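Long-range contact in cell death-related nuclease 4 (Caenorhabditis elegans, PDB 3CM6), which degrades RNA and DNA from the 3' end as a metal-dependent exonuclease and takes part in the breakdown of DNA during apoptosis: residues I23-T28 and V119-Q124. Residues are numbered along the deposited sequence; the frame is centred on the assembly and turned at random.
Sequences ILDFET and VCDSRQ. With ER3 (erbium (III) ion), chain F.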
ATOM      1  N   ILE B  23     -18.620  22.517  -3.730  1.00 29.02           N
ATOM      2  CA  ILE B  23     -17.307  22.315  -4.298  1.00 28.97           C
ATOM      3  C   ILE B  23     -16.766  21.057  -3.632  1.00 29.94           C
ATOM      4  O   ILE B  23     -16.738  20.952  -2.395  1.00 29.90           O
ATOM      5  CB  ILE B  23     -16.365  23.534  -4.084  1.00 28.27           C
ATOM      6  CG1 ILE B  23     -16.732  24.710  -5.002  1.00 27.67           C
ATOM      7  CG2 ILE B  23     -14.949  23.145  -4.388  1.00 27.76           C
ATOM      8  CD1 ILE B  23     -18.027  25.467  -4.607  1.00 27.28           C
ATOM      9  N   LEU B  24     -16.362  20.100  -4.456  1.00 30.32           N
ATOM     10  CA  LEU B  24     -15.965  18.802  -3.967  1.00 31.00           C
ATOM     11  C   LEU B  24     -14.538  18.485  -4.359  1.00 31.45           C
ATOM     12  O   LEU B  24     -14.058  18.869  -5.440  1.00 31.61           O
ATOM     13  CB  LEU B  24     -16.891  17.713  -4.495  1.00 31.18           C
ATOM     14  CG  LEU B  24     -16.497  16.280  -4.119  1.00 32.39           C
ATOM     15  CD1 LEU B  24     -17.293  15.806  -2.913  1.00 34.15           C
ATOM     16  CD2 LEU B  24     -16.739  15.366  -5.284  1.00 33.14           C
ATOM     17  N   ASP B  25     -13.866  17.776  -3.462  1.00 31.25           N
ATOM     18  CA  ASP B  25     -12.541  17.303  -3.739  1.00 31.20           C
ATOM     19  C   ASP B  25     -12.170  16.064  -2.930  1.00 30.62           C
ATOM     20  O   ASP B  25     -12.454  15.979  -1.731  1.00 30.10           O
ATOM     21  CB  ASP B  25     -11.539  18.399  -3.477  1.00 31.87           C
ATOM     22  CG  ASP B  25     -10.206  18.071  -4.044  1.00 33.64           C
ATOM     23  OD1 ASP B  25     -10.140  17.775  -5.257  1.00 37.53           O
ATOM     24  OD2 ASP B  25      -9.234  18.080  -3.281  1.00 36.65           O
ATOM     25  N   PHE B  26     -11.556  15.106  -3.619  1.00 29.80           N
ATOM     26  CA  PHE B  26     -11.082  13.875  -3.019  1.00 29.58           C
ATOM     27  C   PHE B  26      -9.560  13.812  -3.100  1.00 30.00           C
ATOM     28  O   PHE B  26      -8.954  14.256  -4.084  1.00 30.54           O
ATOM     29  CB  PHE B  26     -11.627  12.659  -3.765  1.00 28.90           C
ATOM     30  CG  PHE B  26     -13.105  12.391  -3.572  1.00 27.95           C
ATOM     31  CD1 PHE B  26     -13.644  12.190  -2.308  1.00 25.80           C
ATOM     32  CD2 PHE B  26     -13.946  12.267  -4.688  1.00 26.46           C
ATOM     33  CE1 PHE B  26     -15.001  11.910  -2.162  1.00 26.34           C
ATOM     34  CE2 PHE B  26     -15.300  11.996  -4.547  1.00 25.53           C
ATOM     35  CZ  PHE B  26     -15.833  11.811  -3.295  1.00 26.34           C
ATOM     36  N   GLU B  27      -8.938  13.261  -2.073  1.00 30.02           N
ATOM     37  CA  GLU B  27      -7.557  12.831  -2.215  1.00 30.81           C
ATOM     38  C   GLU B  27      -7.527  11.317  -2.088  1.00 30.53           C
ATOM     39  O   GLU B  27      -8.365  10.727  -1.372  1.00 30.00           O
ATOM     40  CB  GLU B  27      -6.640  13.504  -1.182  1.00 31.50           C
ATOM     41  CG  GLU B  27      -6.526  15.047  -1.297  1.00 33.45           C
ATOM     42  CD  GLU B  27      -6.188  15.570  -2.701  1.00 39.08           C
ATOM     43  OE1 GLU B  27      -5.613  14.823  -3.545  1.00 40.55           O
ATOM     44  OE2 GLU B  27      -6.498  16.767  -2.960  1.00 42.78           O
ATOM     45  N   THR B  28      -6.582  10.682  -2.788  1.00 30.09           N
ATOM     46  CA  THR B  28      -6.544   9.209  -2.834  1.00 29.54           C
ATOM     47  C   THR B  28      -5.172   8.642  -2.511  1.00 29.75           C
ATOM     48  O   THR B  28      -4.147   9.320  -2.652  1.00 29.12           O
ATOM     49  CB  THR B  28      -6.964   8.638  -4.237  1.00 29.50           C
ATOM     50  OG1 THR B  28      -5.992   9.007  -5.224  1.00 29.45           O
ATOM     51  CG2 THR B  28      -8.324   9.147  -4.676  1.00 27.62           C
ATOM     52  N   VAL B 119     -19.330  20.716  -7.819  1.00 26.87           N
ATOM     53  CA  VAL B 119     -18.389  21.407  -8.673  1.00 27.21           C
ATOM     54  C   VAL B 119     -17.024  20.812  -8.408  1.00 27.59           C
ATOM     55  O   VAL B 119     -16.570  20.778  -7.264  1.00 28.15           O
ATOM     56  CB  VAL B 119     -18.388  22.931  -8.391  1.00 27.14           C
ATOM     57  CG1 VAL B 119     -17.325  23.667  -9.233  1.00 26.18           C
ATOM     58  CG2 VAL B 119     -19.797  23.512  -8.620  1.00 27.05           C
ATOM     59  N   CYS B 120     -16.386  20.341  -9.475  1.00 27.65           N
ATOM     60  CA  CYS B 120     -15.058  19.766  -9.424  1.00 27.75           C
ATOM     61  C   CYS B 120     -14.144  20.477 -10.402  1.00 27.93           C
ATOM     62  O   CYS B 120     -14.611  21.133 -11.323  1.00 27.97           O
ATOM     63  CB  CYS B 120     -15.125  18.298  -9.787  1.00 27.56           C
ATOM     64  SG  CYS B 120     -16.202  17.360  -8.692  1.00 30.01           S
ATOM     65  N   ASP B 121     -12.840  20.318 -10.210  1.00 28.25           N
ATOM     66  CA  ASP B 121     -11.878  20.933 -11.071  1.00 28.82           C
ATOM     67  C   ASP B 121     -11.504  20.115 -12.296  1.00 28.71           C
ATOM     68  O   ASP B 121     -10.752  20.610 -13.147  1.00 28.78           O
ATOM     69  CB  ASP B 121     -10.640  21.352 -10.273  1.00 29.84           C
ATOM     70  CG  ASP B 121      -9.704  20.203  -9.963  1.00 32.40           C
ATOM     71  OD1 ASP B 121      -8.492  20.410 -10.148  1.00 37.65           O
ATOM     72  OD2 ASP B 121     -10.131  19.118  -9.521  1.00 35.97           O
ATOM     73  N   SER B 122     -12.035  18.889 -12.395  1.00 28.41           N
ATOM     74  CA  SER B 122     -11.828  18.007 -13.567  1.00 28.53           C
ATOM     75  C   SER B 122     -12.842  16.856 -13.529  1.00 28.90           C
ATOM     76  O   SER B 122     -13.602  16.736 -12.569  1.00 29.22           O
ATOM     77  CB  SER B 122     -10.415  17.399 -13.539  1.00 28.22           C
ATOM     78  OG  SER B 122     -10.376  16.240 -12.694  1.00 28.52           O
ATOM     79  N   ARG B 123     -12.825  15.985 -14.539  1.00 28.73           N
ATOM     80  CA  ARG B 123     -13.631  14.763 -14.489  1.00 28.92           C
ATOM     81  C   ARG B 123     -13.161  13.720 -13.463  1.00 28.16           C
ATOM     82  O   ARG B 123     -13.886  12.756 -13.210  1.00 28.25           O
ATOM     83  CB  ARG B 123     -13.765  14.114 -15.882  1.00 28.66           C
ATOM     84  CG  ARG B 123     -12.464  13.582 -16.486  1.00 30.53           C
ATOM     85  CD  ARG B 123     -12.624  13.018 -17.905  1.00 31.51           C
ATOM     86  NE  ARG B 123     -13.418  13.909 -18.770  1.00 38.13           N
ATOM     87  CZ  ARG B 123     -13.951  13.557 -19.943  1.00 37.77           C
ATOM     88  NH1 ARG B 123     -13.789  12.327 -20.410  1.00 37.82           N
ATOM     89  NH2 ARG B 123     -14.658  14.433 -20.647  1.00 37.30           N
ATOM     90  N   GLN B 124     -11.973  13.890 -12.883  1.00 27.49           N
ATOM     91  CA  GLN B 124     -11.363  12.798 -12.091  1.00 27.31           C
ATOM     92  C   GLN B 124     -12.130  12.414 -10.826  1.00 27.17           C
ATOM     93  O   GLN B 124     -12.246  11.229 -10.496  1.00 27.47           O
ATOM     94  CB  GLN B 124      -9.882  13.074 -11.728  1.00 27.42           C
ATOM     95  CG  GLN B 124      -8.896  13.324 -12.896  1.00 27.62           C
ATOM     96  CD  GLN B 124      -8.859  12.179 -13.904  1.00 30.42           C
ATOM     97  OE1 GLN B 124      -8.844  11.009 -13.523  1.00 32.36           O
ATOM     98  NE2 GLN B 124      -8.861  12.513 -15.197  1.00 27.55           N
TER
HETATM   99 ER   ER3 F 300      -7.303  17.674  -5.492  1.00 88.54          ER
HETATM  100  O   HOH W   1      -9.453  17.061  -7.826  1.00 33.09           O
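Ile-23 pairs with Val-119 where two parallel strands run side by side. Leu-24 N donates to Val-119 O at 2.9 Å, a nearly straight bond (170° at the hydrogen). CA of Ile-23 also lies 3.4 Å from Val-119 O, in a CA-H...O contact. On one face of the sheet the side chains of Ile-23 and Val-119 lie alongside each other and point the same way, with CG1 of Ile-23 4.2 Å from CB of Val-119. On the opposite face CD2 of Leu-24 lies 4.0 Å from SG of Cys-120. That sulfur stands beside its own backbone N (chi1 -59°), and from there it meets the leucine methyl.

Beyond this pair strand 116-120 ends and the two segments part. A water sits between two carboxylates, 2.8 Å from OD1 of Asp-25 and 2.8 Å from OD2 of Asp-121. OD1 of Asp-25 and OD2 of Asp-121 stay 4.5 Å apart; their like charges would probably disfavour closer approach. Asp-25 and Glu-27 belong to the metal site, which probably holds magnesium in vivo; here an erbium ion sits there. Asp-194 is a further ligand, and Asp-125 is close by, consistent with the acidic cluster of DEDD exonucleases of the RNase H-like fold. Segment 119-124 then turns toward a helix, and Ser-122 OG caps it by accepting from Gln-124 N.

Strand 20-28 has strand 41-50 along its other edge, while strand 147-150 flanks 116-120. Helix 191-207 packs on the face of Ile-23 and Asp-25. Helix 124-136 lies over the face of Leu-24 and Phe-26, and its Asp-125 accepts from Phe-26 N.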